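PDB 6HNU: aromatic amino acid aminotransferase I from Candida albicans WO-1, which probably transfers the amino group between aromatic L-amino acids and 2-oxoglutarate, using pyridoxal 5'-phosphate as cofactor. Local coordinates for residues B[55-60]-B[82-87]; B[69-74]-B[357-362]; B[95-100]-B[339-344]; B[124-129]-B[280-285]; B[228-233]-B[284-289]. One frame throughout, in Å; residues are numbered along the deposited sequence.

Contacts 1 and 3 are neighbours, with centres 9 Å apart. They meet where the backbone N atoms of Leu99 and Ala100 approach the carbonyl O atoms of Phe86 and Lys87. Contacts 2 and 3 both use helix 334-377, at points whose centres lie 24 Å apart. Contacts 1, 2 and 3 all touch the second subunit. Contacts 4 and 5 share Ile284 and Ser285 on helix 283-286, and their centres are 9 Å apart. They lie about 34 and 42 Å from contact 1, centre to centre. None of the five forms the cofactor pocket. The side chain of Leu359 in contact 2 is about 9 Å from that of Tyr249, which binds pyridoxal 5'-phosphate.

Contact 1: B[55-60]-B[82-87]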
# COMPACT_ATOMS: atom_id res chain seq x y z
N PHE B 55 -15.74 8.59 -13.23
CA PHE B 55 -16.53 7.48 -12.62
C PHE B 55 -17.82 8.05 -12.05
O PHE B 55 -17.79 8.66 -10.99
CB PHE B 55 -15.74 6.74 -11.55
CG PHE B 55 -14.40 6.23 -12.01
CD1 PHE B 55 -14.29 5.05 -12.72
CD2 PHE B 55 -13.25 6.94 -11.73
CE1 PHE B 55 -13.06 4.55 -13.11
CE2 PHE B 55 -12.02 6.46 -12.14
CZ PHE B 55 -11.92 5.27 -12.82
N GLU B 56 -18.93 7.83 -12.76
CA GLU B 56 -20.26 8.37 -12.38
C GLU B 56 -20.84 7.44 -11.33
O GLU B 56 -21.58 7.90 -10.44
CB GLU B 56 -21.19 8.50 -13.60
CG GLU B 56 -22.62 8.84 -13.22
CD GLU B 56 -22.76 10.13 -12.44
OE1 GLU B 56 -21.85 10.99 -12.57
OE2 GLU B 56 -23.77 10.28 -11.69
N LYS B 57 -20.52 6.16 -11.44
CA LYS B 57 -20.89 5.16 -10.44
C LYS B 57 -20.09 3.88 -10.68
O LYS B 57 -19.55 3.69 -11.79
CB LYS B 57 -22.40 4.87 -10.47
CG LYS B 57 -22.87 3.84 -11.47
CD LYS B 57 -24.37 3.57 -11.34
CE LYS B 57 -24.87 2.63 -12.42
NZ LYS B 57 -26.34 2.52 -12.45
N VAL B 58 -20.02 3.09 -9.61
CA VAL B 58 -19.52 1.69 -9.65
C VAL B 58 -20.63 0.81 -9.06
O VAL B 58 -21.40 1.29 -8.15
CB VAL B 58 -18.19 1.52 -8.90
CG1 VAL B 58 -18.31 1.83 -7.42
CG2 VAL B 58 -17.67 0.12 -9.09
N THR B 59 -20.77 -0.39 -9.61
CA THR B 59 -21.75 -1.38 -9.10
C THR B 59 -21.02 -2.70 -8.91
O THR B 59 -19.97 -2.89 -9.53
CB THR B 59 -22.96 -1.52 -10.04
OG1 THR B 59 -22.56 -2.29 -11.16
CG2 THR B 59 -23.51 -0.19 -10.49
N ALA B 60 -21.56 -3.56 -8.06
CA ALA B 60 -21.17 -4.97 -7.96
C ALA B 60 -22.40 -5.85 -7.74
O ALA B 60 -23.36 -5.40 -7.09
CB ALA B 60 -20.18 -5.16 -6.85
N THR B 82 -27.60 -6.19 -6.61
CA THR B 82 -26.69 -5.18 -7.19
C THR B 82 -26.55 -4.05 -6.17
O THR B 82 -27.56 -3.41 -5.84
CB THR B 82 -27.16 -4.73 -8.58
OG1 THR B 82 -27.20 -5.90 -9.40
CG2 THR B 82 -26.28 -3.66 -9.18
N ILE B 83 -25.32 -3.80 -5.71
CA ILE B 83 -24.99 -2.60 -4.90
C ILE B 83 -24.43 -1.55 -5.87
O ILE B 83 -23.71 -1.91 -6.80
CB ILE B 83 -24.03 -2.93 -3.74
CG1 ILE B 83 -22.83 -3.75 -4.24
CG2 ILE B 83 -24.78 -3.66 -2.63
CD1 ILE B 83 -21.68 -3.90 -3.27
N GLU B 84 -24.75 -0.30 -5.61
CA GLU B 84 -24.39 0.86 -6.44
C GLU B 84 -23.79 1.92 -5.53
O GLU B 84 -24.39 2.22 -4.46
CB GLU B 84 -25.63 1.41 -7.13
CG GLU B 84 -26.24 0.44 -8.12
CD GLU B 84 -27.18 1.14 -9.09
OE1 GLU B 84 -28.01 1.90 -8.59
OE2 GLU B 84 -27.02 0.96 -10.34
N VAL B 85 -22.61 2.40 -5.91
CA VAL B 85 -22.03 3.63 -5.35
C VAL B 85 -21.91 4.68 -6.46
O VAL B 85 -21.02 4.60 -7.33
CB VAL B 85 -20.70 3.35 -4.65
CG1 VAL B 85 -20.25 4.61 -3.96
CG2 VAL B 85 -20.85 2.19 -3.66
N PHE B 86 -22.79 5.68 -6.40
CA PHE B 86 -22.74 6.86 -7.28
C PHE B 86 -21.67 7.84 -6.81
O PHE B 86 -21.28 7.85 -5.61
CB PHE B 86 -24.12 7.53 -7.28
CG PHE B 86 -25.16 6.75 -8.02
CD1 PHE B 86 -25.91 5.77 -7.38
CD2 PHE B 86 -25.41 7.00 -9.37
CE1 PHE B 86 -26.90 5.08 -8.08
CE2 PHE B 86 -26.39 6.29 -10.06
CZ PHE B 86 -27.12 5.33 -9.41
N LYS B 87 -21.24 8.70 -7.75
CA LYS B 87 -20.32 9.83 -7.50
C LYS B 87 -20.92 10.79 -6.48
O LYS B 87 -20.18 11.24 -5.56
CB LYS B 87 -20.01 10.52 -8.84
CG LYS B 87 -19.06 11.71 -8.79
CD LYS B 87 -18.36 11.87 -10.12
CE LYS B 87 -17.49 13.09 -10.22
NZ LYS B 87 -16.98 13.27 -11.59
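Residues 57-60 and 82-86 run antiparallel, at 167°, with strand axes 4.6 Å apart. Val58 pairs with Val85 and Ala60 with Ile83, each as a hydrogen-bonded pair with two N-H...O bonds. One more bond, from Lys87 N to Glu56 O (2.8 Å), extends the ladder past the strand ends. Lys57 and Phe86 form a non-hydrogen-bonded pair, and their side chains run side by side in the same direction. Lys57 CD lies over one face of the Phe86 ring, 4.0 Å from its centroid, as a CH-pi contact. The lysine chain is extended beyond CG, which carries NZ on to Glu84 OE2 at 2.7 Å. NZ meets this oxygen from above the carboxylate plane in a salt bridge. The two strands form a small two-stranded antiparallel sheet, and residues 57-60 also pair with a strand of the second subunit. The sheet therefore continues across the dimer interface, where Thr59 OG1 bonds to Thr59 OG1 of the second subunit. Thr59 CG2 packs on Glu84 CG at 3.7 Å. On the other face of the sheet, Val58 CG1 touches Val85 CB and Ala60 CB touches Ile83 CG1, both at 4.0 Å. Leu339 and Ala342 of helix 334-377 cover this apolar face.

Contact 2: B[69-74]-B[357-362]; sequences GGIGAP and IGLRAE
Ile71 points at helix 334-377 and lies against Gly358, Leu359 and Glu362. It belongs to a type I beta turn, Gly70 to Ala73, in the loop joining strands 57-62 and 81-86. The contact thus docks a loop turn on the side of a long helix. The two branches of Ile71 touch different parts of that helix. CG2 lies 3.8 Å from Gly358 CA, where the absence of a side chain lets the isoleucine approach the helix backbone. CG1 sits between the backbone N and the carbonyl carbon (chi1 64°), and CD1 extends from it to Leu359 CD1 at 3.7 Å. The Ile71 and Leu359 side chains meet at an oblique angle. Glu362 instead slides past Ile71 in the opposite direction, with its CG 3.9 Å from Ile71 CG1. The glutamate chain bends at chi2 (-67°), and its carboxylate lies beside the turn backbone. Polar links between the segments are made through water. The second subunit also borders the site, where its Tyr52 packs on Ile71. One water accepts from Gly72 N and makes a weak bond to Glu362 OE2. Another accepts from Ile71 N at 3.0 Å and donates to both Gly358 O (3.2 Å) and Glu362 OE2 (2.6 Å).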
# COMPACT_ATOMS: atom_id res chain seq x y z
N GLY B 69 -28.03 -21.36 0.11
CA GLY B 69 -27.47 -22.25 -0.93
C GLY B 69 -26.01 -22.60 -0.66
O GLY B 69 -25.45 -23.39 -1.44
N GLY B 70 -25.41 -22.07 0.42
CA GLY B 70 -23.96 -22.17 0.65
C GLY B 70 -23.25 -20.97 0.05
O GLY B 70 -23.76 -20.40 -0.94
N ILE B 71 -22.14 -20.53 0.64
CA ILE B 71 -21.54 -19.21 0.29
C ILE B 71 -20.94 -19.27 -1.12
O ILE B 71 -20.79 -18.20 -1.74
CB ILE B 71 -20.54 -18.72 1.35
CG1 ILE B 71 -19.32 -19.64 1.47
CG2 ILE B 71 -21.25 -18.52 2.68
CD1 ILE B 71 -18.15 -19.03 2.23
N GLY B 72 -20.67 -20.48 -1.60
CA GLY B 72 -20.17 -20.74 -2.96
C GLY B 72 -21.29 -20.90 -3.98
O GLY B 72 -20.95 -21.13 -5.17
N ALA B 73 -22.56 -20.73 -3.61
CA ALA B 73 -23.68 -20.88 -4.56
C ALA B 73 -23.53 -19.86 -5.69
O ALA B 73 -23.13 -18.72 -5.47
CB ALA B 73 -25.01 -20.73 -3.87
N PRO B 74 -23.91 -20.21 -6.94
CA PRO B 74 -23.92 -19.23 -8.04
C PRO B 74 -24.62 -17.93 -7.62
O PRO B 74 -25.67 -17.96 -6.99
CB PRO B 74 -24.67 -19.96 -9.18
CG PRO B 74 -24.47 -21.43 -8.87
CD PRO B 74 -24.47 -21.51 -7.36
N ILE B 357 -20.63 -17.66 9.23
CA ILE B 357 -21.15 -18.98 9.67
C ILE B 357 -21.11 -19.96 8.48
O ILE B 357 -20.75 -21.13 8.68
CB ILE B 357 -22.56 -18.77 10.28
CG1 ILE B 357 -22.42 -18.14 11.67
CG2 ILE B 357 -23.36 -20.06 10.32
CD1 ILE B 357 -23.66 -17.44 12.13
N GLY B 358 -21.41 -19.48 7.28
CA GLY B 358 -21.28 -20.23 6.02
C GLY B 358 -19.82 -20.59 5.77
O GLY B 358 -19.52 -21.75 5.41
N LEU B 359 -18.91 -19.64 6.01
CA LEU B 359 -17.46 -19.87 5.85
C LEU B 359 -17.01 -20.98 6.82
O LEU B 359 -16.32 -21.90 6.36
CB LEU B 359 -16.74 -18.53 6.05
CG LEU B 359 -15.26 -18.48 5.72
CD1 LEU B 359 -15.00 -18.80 4.25
CD2 LEU B 359 -14.69 -17.10 6.05
N ARG B 360 -17.38 -20.90 8.10
CA ARG B 360 -17.16 -21.94 9.12
C ARG B 360 -17.64 -23.32 8.62
O ARG B 360 -16.85 -24.26 8.68
CB ARG B 360 -17.84 -21.54 10.43
CG ARG B 360 -17.73 -22.58 11.53
CD ARG B 360 -18.48 -22.12 12.75
NE ARG B 360 -18.31 -22.95 13.94
CZ ARG B 360 -17.36 -22.77 14.85
NH1 ARG B 360 -16.46 -21.81 14.71
NH2 ARG B 360 -17.30 -23.59 15.88
N ALA B 361 -18.89 -23.44 8.16
CA ALA B 361 -19.46 -24.72 7.68
C ALA B 361 -18.60 -25.28 6.53
O ALA B 361 -18.21 -26.49 6.59
CB ALA B 361 -20.91 -24.53 7.25
N GLU B 362 -18.27 -24.46 5.54
CA GLU B 362 -17.50 -24.93 4.35
C GLU B 362 -16.12 -25.44 4.77
O GLU B 362 -15.73 -26.53 4.29
CB GLU B 362 -17.25 -23.83 3.33
CG GLU B 362 -18.51 -23.25 2.74
CD GLU B 362 -19.27 -24.23 1.88
OE1 GLU B 362 -18.62 -25.10 1.26
OE2 GLU B 362 -20.51 -24.10 1.82
O HOH W 1 -21.73 -22.25 3.09
O HOH W 2 -20.85 -23.33 -0.89

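Contact 3: B[95-100]-B[339-344]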
# COMPACT_ATOMS: atom_id res chain seq x y z
N ASP B 95 -25.63 5.82 3.94
CA ASP B 95 -24.40 5.29 4.60
C ASP B 95 -23.37 4.83 3.56
O ASP B 95 -22.44 4.07 3.96
CB ASP B 95 -24.77 4.18 5.58
CG ASP B 95 -25.83 4.62 6.60
OD1 ASP B 95 -25.59 5.60 7.26
OD2 ASP B 95 -26.87 3.95 6.70
N GLN B 96 -23.46 5.31 2.32
CA GLN B 96 -22.48 4.97 1.24
C GLN B 96 -21.33 5.98 1.24
O GLN B 96 -21.47 7.10 1.79
CB GLN B 96 -23.16 4.95 -0.13
CG GLN B 96 -24.27 3.91 -0.23
CD GLN B 96 -23.85 2.56 0.29
OE1 GLN B 96 -22.93 1.93 -0.23
NE2 GLN B 96 -24.50 2.11 1.35
N ILE B 97 -20.18 5.61 0.67
CA ILE B 97 -19.05 6.56 0.52
C ILE B 97 -19.01 6.94 -0.95
O ILE B 97 -18.39 6.23 -1.77
CB ILE B 97 -17.72 6.01 1.09
CG1 ILE B 97 -17.94 5.08 2.30
CG2 ILE B 97 -16.84 7.20 1.44
CD1 ILE B 97 -16.79 4.16 2.63
N GLU B 98 -19.75 8.00 -1.27
CA GLU B 98 -19.97 8.44 -2.67
C GLU B 98 -18.59 8.68 -3.30
O GLU B 98 -17.66 9.11 -2.57
CB GLU B 98 -20.89 9.67 -2.69
CG GLU B 98 -20.28 10.92 -2.08
CD GLU B 98 -20.38 11.09 -0.58
OE1 GLU B 98 -20.94 10.18 0.09
OE2 GLU B 98 -19.85 12.10 -0.06
N LEU B 99 -18.46 8.39 -4.60
CA LEU B 99 -17.12 8.35 -5.25
C LEU B 99 -16.46 9.73 -5.25
O LEU B 99 -15.23 9.78 -5.30
CB LEU B 99 -17.24 7.84 -6.69
CG LEU B 99 -17.90 6.47 -6.87
CD1 LEU B 99 -17.92 6.12 -8.35
CD2 LEU B 99 -17.18 5.41 -6.04
N ALA B 100 -17.23 10.83 -5.24
CA ALA B 100 -16.66 12.19 -5.16
C ALA B 100 -15.79 12.30 -3.89
O ALA B 100 -14.83 13.07 -3.90
CB ALA B 100 -17.79 13.22 -5.19
N LEU B 339 -16.66 -0.21 -2.05
CA LEU B 339 -17.37 -1.46 -2.39
C LEU B 339 -17.48 -2.32 -1.14
O LEU B 339 -18.52 -2.90 -0.97
CB LEU B 339 -16.66 -2.20 -3.53
CG LEU B 339 -16.89 -1.63 -4.93
CD1 LEU B 339 -16.01 -2.36 -5.96
CD2 LEU B 339 -18.36 -1.75 -5.33
N ALA B 340 -16.47 -2.39 -0.26
CA ALA B 340 -16.53 -3.21 0.99
C ALA B 340 -17.61 -2.63 1.90
O ALA B 340 -18.45 -3.35 2.44
CB ALA B 340 -15.17 -3.25 1.68
N ASN B 341 -17.59 -1.33 2.09
CA ASN B 341 -18.63 -0.62 2.87
C ASN B 341 -20.04 -0.94 2.31
O ASN B 341 -20.95 -1.19 3.12
CB ASN B 341 -18.35 0.86 2.90
CG ASN B 341 -19.37 1.61 3.73
OD1 ASN B 341 -19.38 1.52 4.95
ND2 ASN B 341 -20.23 2.33 3.05
N ALA B 342 -20.22 -0.90 0.99
CA ALA B 342 -21.52 -1.15 0.32
C ALA B 342 -21.96 -2.60 0.57
O ALA B 342 -23.08 -2.80 1.03
CB ALA B 342 -21.42 -0.81 -1.13
N LEU B 343 -21.05 -3.56 0.40
CA LEU B 343 -21.35 -4.99 0.63
C LEU B 343 -21.70 -5.20 2.10
O LEU B 343 -22.74 -5.81 2.36
CB LEU B 343 -20.18 -5.85 0.13
CG LEU B 343 -20.30 -7.34 0.43
CD1 LEU B 343 -19.56 -8.16 -0.63
CD2 LEU B 343 -19.78 -7.64 1.82
N LEU B 344 -20.90 -4.69 3.04
CA LEU B 344 -21.10 -4.99 4.47
C LEU B 344 -22.41 -4.37 4.97
O LEU B 344 -23.08 -5.01 5.79
CB LEU B 344 -19.88 -4.51 5.27
CG LEU B 344 -18.58 -5.29 5.00
CD1 LEU B 344 -17.40 -4.52 5.54
CD2 LEU B 344 -18.62 -6.68 5.61
O HOH W 3 -20.18 2.61 0.02
O HOH W 4 -25.01 -0.84 1.12
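Asn341 makes the direct hydrogen bond of this contact, from ND2 to Asp95 O at 3.0 Å. The bond is nearly straight, 163° at the hydrogen. It uses a lone pair in the carbonyl plane of Asp95, and the acceptor lies almost exactly in the amide plane of Asn341. The side chain reaches across with CG anti to the backbone N (chi1 -178°). Arg345 NE donates to the amide oxygen OD1, so both ends of the group are held. Two waters add bridges. One accepts from Asn341 ND2 and Ile97 N and donates to Gln96 OE1 at 2.8 Å. The other donates to Ala342 O and takes a weak bond from Gln96 NE2, whose direct partner is Pro94 O. These bonds join the loop leading into helix 99-102 to the long helix 334-377, beside the two-stranded sheet of residues 57-62 and 81-86. Val85 of that sheet packs on both Gln96 and Ala342. Van der Waals packing comes from Ile97, which crosses the Asn341 side chain. Its CD1 lies 3.7 Å from Asn341 CB. Separately, the bent Gln96 chain brings its OE1 oxygen against the methyl group of Ala342, 3.3 Å from CB.

Contact 4: B[124-129]-B[280-285]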
# COMPACT_ATOMS: atom_id res chain seq x y z
N MET B 124 -18.32 -6.22 18.83
CA MET B 124 -19.33 -7.29 18.98
C MET B 124 -18.62 -8.61 19.23
O MET B 124 -19.09 -9.41 20.01
CB MET B 124 -20.11 -7.33 17.67
CG MET B 124 -21.25 -8.25 17.62
SD MET B 124 -21.80 -8.35 15.90
CE MET B 124 -21.74 -6.66 15.34
N VAL B 125 -17.49 -8.84 18.55
CA VAL B 125 -16.76 -10.14 18.60
C VAL B 125 -15.76 -10.17 19.76
O VAL B 125 -15.66 -11.20 20.42
CB VAL B 125 -16.07 -10.44 17.26
CG1 VAL B 125 -15.24 -11.71 17.35
CG2 VAL B 125 -17.06 -10.56 16.10
N HIS B 126 -15.04 -9.09 20.02
CA HIS B 126 -13.81 -9.08 20.84
C HIS B 126 -14.01 -8.34 22.16
O HIS B 126 -13.15 -8.51 23.04
CB HIS B 126 -12.62 -8.51 20.06
CG HIS B 126 -12.33 -9.29 18.83
ND1 HIS B 126 -11.84 -10.59 18.87
CD2 HIS B 126 -12.60 -9.02 17.53
CE1 HIS B 126 -11.72 -11.03 17.63
NE2 HIS B 126 -12.18 -10.07 16.78
N LYS B 127 -15.07 -7.53 22.29
CA LYS B 127 -15.39 -6.83 23.56
C LYS B 127 -14.10 -6.23 24.14
O LYS B 127 -13.67 -6.62 25.26
CB LYS B 127 -16.12 -7.84 24.46
CG LYS B 127 -17.46 -7.37 25.03
CD LYS B 127 -17.52 -5.88 25.37
CE LYS B 127 -18.75 -5.45 26.14
NZ LYS B 127 -18.66 -5.80 27.57
N VAL B 128 -13.45 -5.31 23.42
CA VAL B 128 -12.10 -4.80 23.80
C VAL B 128 -12.20 -4.19 25.20
O VAL B 128 -13.10 -3.38 25.45
CB VAL B 128 -11.55 -3.77 22.78
CG1 VAL B 128 -10.13 -3.33 23.11
CG2 VAL B 128 -11.62 -4.33 21.36
N PRO B 129 -11.39 -4.65 26.17
CA PRO B 129 -11.69 -4.42 27.59
C PRO B 129 -11.03 -3.20 28.24
O PRO B 129 -11.07 -3.10 29.42
CB PRO B 129 -11.12 -5.69 28.21
CG PRO B 129 -9.84 -5.89 27.43
CD PRO B 129 -10.28 -5.61 26.01
N VAL B 280 -12.77 -18.73 19.65
CA VAL B 280 -11.72 -18.68 20.70
C VAL B 280 -11.51 -17.21 21.06
O VAL B 280 -11.46 -16.36 20.17
CB VAL B 280 -10.41 -19.32 20.19
CG1 VAL B 280 -9.88 -18.58 18.98
CG2 VAL B 280 -9.35 -19.35 21.27
N PRO B 281 -11.33 -16.85 22.35
CA PRO B 281 -10.98 -15.47 22.70
C PRO B 281 -9.70 -15.00 21.97
O PRO B 281 -8.70 -15.71 21.99
CB PRO B 281 -10.73 -15.53 24.21
CG PRO B 281 -10.50 -17.00 24.46
CD PRO B 281 -11.47 -17.70 23.54
N SER B 282 -9.76 -13.81 21.38
CA SER B 282 -8.59 -13.11 20.81
C SER B 282 -7.69 -12.60 21.94
O SER B 282 -8.16 -12.46 23.10
CB SER B 282 -9.02 -11.93 19.96
OG SER B 282 -9.73 -11.00 20.79
N PHE B 283 -6.44 -12.28 21.61
CA PHE B 283 -5.58 -11.52 22.55
C PHE B 283 -6.19 -10.14 22.79
O PHE B 283 -6.15 -9.66 23.98
CB PHE B 283 -4.13 -11.45 22.10
CG PHE B 283 -3.38 -12.72 22.30
CD1 PHE B 283 -2.91 -13.06 23.56
CD2 PHE B 283 -3.16 -13.57 21.22
CE1 PHE B 283 -2.20 -14.23 23.74
CE2 PHE B 283 -2.43 -14.73 21.40
CZ PHE B 283 -1.95 -15.06 22.66
N ILE B 284 -6.80 -9.50 21.77
CA ILE B 284 -7.47 -8.19 22.07
C ILE B 284 -8.53 -8.38 23.16
O ILE B 284 -8.63 -7.47 24.01
CB ILE B 284 -8.11 -7.62 20.78
CG1 ILE B 284 -7.07 -7.11 19.78
CG2 ILE B 284 -9.17 -6.56 21.09
CD1 ILE B 284 -6.31 -5.91 20.26
N SER B 285 -9.33 -9.44 23.11
CA SER B 285 -10.40 -9.69 24.12
C SER B 285 -9.79 -9.80 25.52
O SER B 285 -10.48 -9.41 26.50
CB SER B 285 -11.29 -10.85 23.80
OG SER B 285 -10.67 -12.10 24.11
O HOH W 5 -12.49 -12.68 21.02
O HOH W 6 -13.20 -8.89 26.58
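Ser282 OG is gripped from two sides. It forms a hydrogen bond with His126 ND1 at 2.9 Å, and it accepts from Ser285 N at 2.8 Å. The second bond caps the start of the short helix 283-286, with Ser282 as N-cap. The hydroxyl lies between the backbone N and the carbonyl carbon of its own residue (chi1 61°), which turns it back toward Ser285 N. Ser285 OG in turn donates to Ser282 O at 2.7 Å, so the two serines tie the first turn together. A water bonded to His126 ND1 also accepts from Ser282 N. The His126 backbone meets the same turn, with Ser285 CA in a CA-H...O contact to His126 O at 3.2 Å. Further along, Ile284 has two conformers, and the close approach of this one to Val128 is doubtful. Pro129 CD lies against Ile284 O at 3.2 Å, and a second water donates to both Lys127 O and Ser285 O. Val125 CG1 lies over one face of the His126 ring, offset toward its rim. The contact joins the C-terminal end of helix 112-126 to the start of helix 283-286. Strand 292-297 lies alongside, where Arg294 touches His126, Ser282 and Ile284. Phe283 packs on helix 226-239 and on Ile243 of strand 242-246.

Contact 5: B[228-233]-B[284-289]; sequences RRKQIY and ISLDVE
Tyr233 OH donates to Asp287 OD1 at 2.6 Å and accepts from Glu289 N at 3.0 Å. Both partners lie at the ring edge, near its plane. The aspartate is met on its anti lone pair, and its carboxylate plane is turned 73° from the ring. Leu286 O sits over one face of the ring, offset toward the rim, 3.5 Å from Tyr233 CE2. Leu286 reaches back to the helix with CD1, which touches Arg229 CB at 3.8 Å. Tyr233 reaches the turn because its CG is anti to the backbone N (chi1 -174°). Asp287 is the centre of an inverse gamma turn, closed by Val288 N to Leu286 O at 3.0 Å. Its carboxylate is fixed by further bonds: Arg291 N donates to OD1 and Val292 N to OD2. The contact thereby links helix 226-239 to the turn between helix 283-286 and strand 292-297, in the large mixed-sheet domain of the fold-type I architecture of PLP-dependent aminotransferases. Arg229 continues outward to Leu224 O, Thr215 OG1 and Pro281 O. The phenol both gives and receives a hydrogen bond, and three N-H or O-H donors surround the buried carboxylate, an arrangement that would favour its ionised form.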
# COMPACT_ATOMS: atom_id res chain seq x y z
N ARG B 228 -3.80 -21.25 26.85
CA ARG B 228 -2.43 -20.82 26.48
C ARG B 228 -2.40 -19.32 26.18
O ARG B 228 -1.42 -18.66 26.51
CB ARG B 228 -1.95 -21.65 25.30
CG ARG B 228 -1.56 -23.06 25.67
CD ARG B 228 -0.66 -23.62 24.58
NE ARG B 228 -0.40 -25.02 24.87
CZ ARG B 228 0.41 -25.81 24.19
NH1 ARG B 228 1.03 -25.38 23.10
NH2 ARG B 228 0.49 -27.07 24.56
N ARG B 229 -3.49 -18.76 25.66
CA ARG B 229 -3.55 -17.31 25.35
C ARG B 229 -3.44 -16.53 26.66
O ARG B 229 -2.65 -15.54 26.74
CB ARG B 229 -4.79 -17.01 24.50
CG ARG B 229 -4.76 -17.61 23.10
CD ARG B 229 -6.07 -17.33 22.36
NE ARG B 229 -6.04 -18.03 21.09
CZ ARG B 229 -6.30 -17.51 19.88
NH1 ARG B 229 -6.90 -16.33 19.75
NH2 ARG B 229 -6.12 -18.25 18.81
N LYS B 230 -4.18 -16.96 27.68
CA LYS B 230 -4.16 -16.33 29.02
C LYS B 230 -2.73 -16.35 29.53
O LYS B 230 -2.25 -15.32 29.99
CB LYS B 230 -5.14 -17.04 29.96
CG LYS B 230 -6.60 -16.73 29.68
CD LYS B 230 -7.60 -17.64 30.43
CE LYS B 230 -8.91 -17.77 29.70
NZ LYS B 230 -9.74 -18.89 30.22
N GLN B 231 -2.06 -17.49 29.43
CA GLN B 231 -0.70 -17.60 30.03
C GLN B 231 0.28 -16.71 29.25
O GLN B 231 1.15 -16.11 29.88
CB GLN B 231 -0.25 -19.05 29.99
CG GLN B 231 -0.94 -19.91 31.04
CD GLN B 231 -0.52 -21.34 30.85
OE1 GLN B 231 0.24 -21.88 31.64
NE2 GLN B 231 -0.94 -21.94 29.75
N ILE B 232 0.16 -16.68 27.93
CA ILE B 232 1.07 -15.88 27.05
C ILE B 232 0.82 -14.39 27.31
O ILE B 232 1.81 -13.64 27.47
CB ILE B 232 0.94 -16.29 25.57
CG1 ILE B 232 1.53 -17.68 25.33
CG2 ILE B 232 1.58 -15.26 24.66
CD1 ILE B 232 0.96 -18.42 24.13
N TYR B 233 -0.44 -13.99 27.45
CA TYR B 233 -0.81 -12.58 27.78
C TYR B 233 -0.14 -12.19 29.11
O TYR B 233 0.50 -11.13 29.21
CB TYR B 233 -2.33 -12.37 27.78
CG TYR B 233 -2.67 -10.92 27.97
CD1 TYR B 233 -2.49 -10.03 26.91
CD2 TYR B 233 -2.96 -10.39 29.21
CE1 TYR B 233 -2.70 -8.67 27.06
CE2 TYR B 233 -3.20 -9.03 29.37
CZ TYR B 233 -3.05 -8.16 28.29
OH TYR B 233 -3.24 -6.82 28.42
N ILE B 284 -6.80 -9.50 21.77
CA ILE B 284 -7.47 -8.19 22.07
C ILE B 284 -8.53 -8.38 23.16
O ILE B 284 -8.63 -7.47 24.01
CB ILE B 284 -8.11 -7.62 20.78
CG1 ILE B 284 -7.07 -7.11 19.78
CG2 ILE B 284 -9.17 -6.56 21.09
CD1 ILE B 284 -6.31 -5.91 20.26
N SER B 285 -9.33 -9.44 23.11
CA SER B 285 -10.40 -9.69 24.12
C SER B 285 -9.79 -9.80 25.52
O SER B 285 -10.48 -9.41 26.50
CB SER B 285 -11.29 -10.85 23.80
OG SER B 285 -10.67 -12.10 24.11
N LEU B 286 -8.53 -10.24 25.64
CA LEU B 286 -7.86 -10.45 26.94
C LEU B 286 -7.13 -9.19 27.39
O LEU B 286 -6.54 -9.20 28.48
CB LEU B 286 -6.84 -11.59 26.80
CG LEU B 286 -7.44 -12.97 26.47
CD1 LEU B 286 -6.34 -14.03 26.36
CD2 LEU B 286 -8.43 -13.38 27.55
N ASP B 287 -7.09 -8.16 26.55
CA ASP B 287 -6.02 -7.13 26.59
C ASP B 287 -6.42 -5.98 27.52
O ASP B 287 -6.48 -4.86 27.07
CB ASP B 287 -5.70 -6.60 25.20
CG ASP B 287 -4.51 -5.66 25.17
OD1 ASP B 287 -3.64 -5.74 26.10
OD2 ASP B 287 -4.46 -4.83 24.25
N VAL B 288 -6.52 -6.24 28.81
CA VAL B 288 -6.86 -5.19 29.81
C VAL B 288 -5.82 -4.07 29.76
O VAL B 288 -6.22 -2.93 30.01
CB VAL B 288 -7.05 -5.80 31.22
CG1 VAL B 288 -8.16 -6.83 31.21
CG2 VAL B 288 -5.78 -6.39 31.78
N GLU B 289 -4.55 -4.35 29.43
CA GLU B 289 -3.44 -3.36 29.50
C GLU B 289 -3.27 -2.58 28.17
O GLU B 289 -2.54 -1.57 28.18
CB GLU B 289 -2.12 -4.02 29.88
CG GLU B 289 -2.16 -4.73 31.23
CD GLU B 289 -0.81 -5.01 31.86
OE1 GLU B 289 0.21 -4.87 31.17
OE2 GLU B 289 -0.78 -5.34 33.05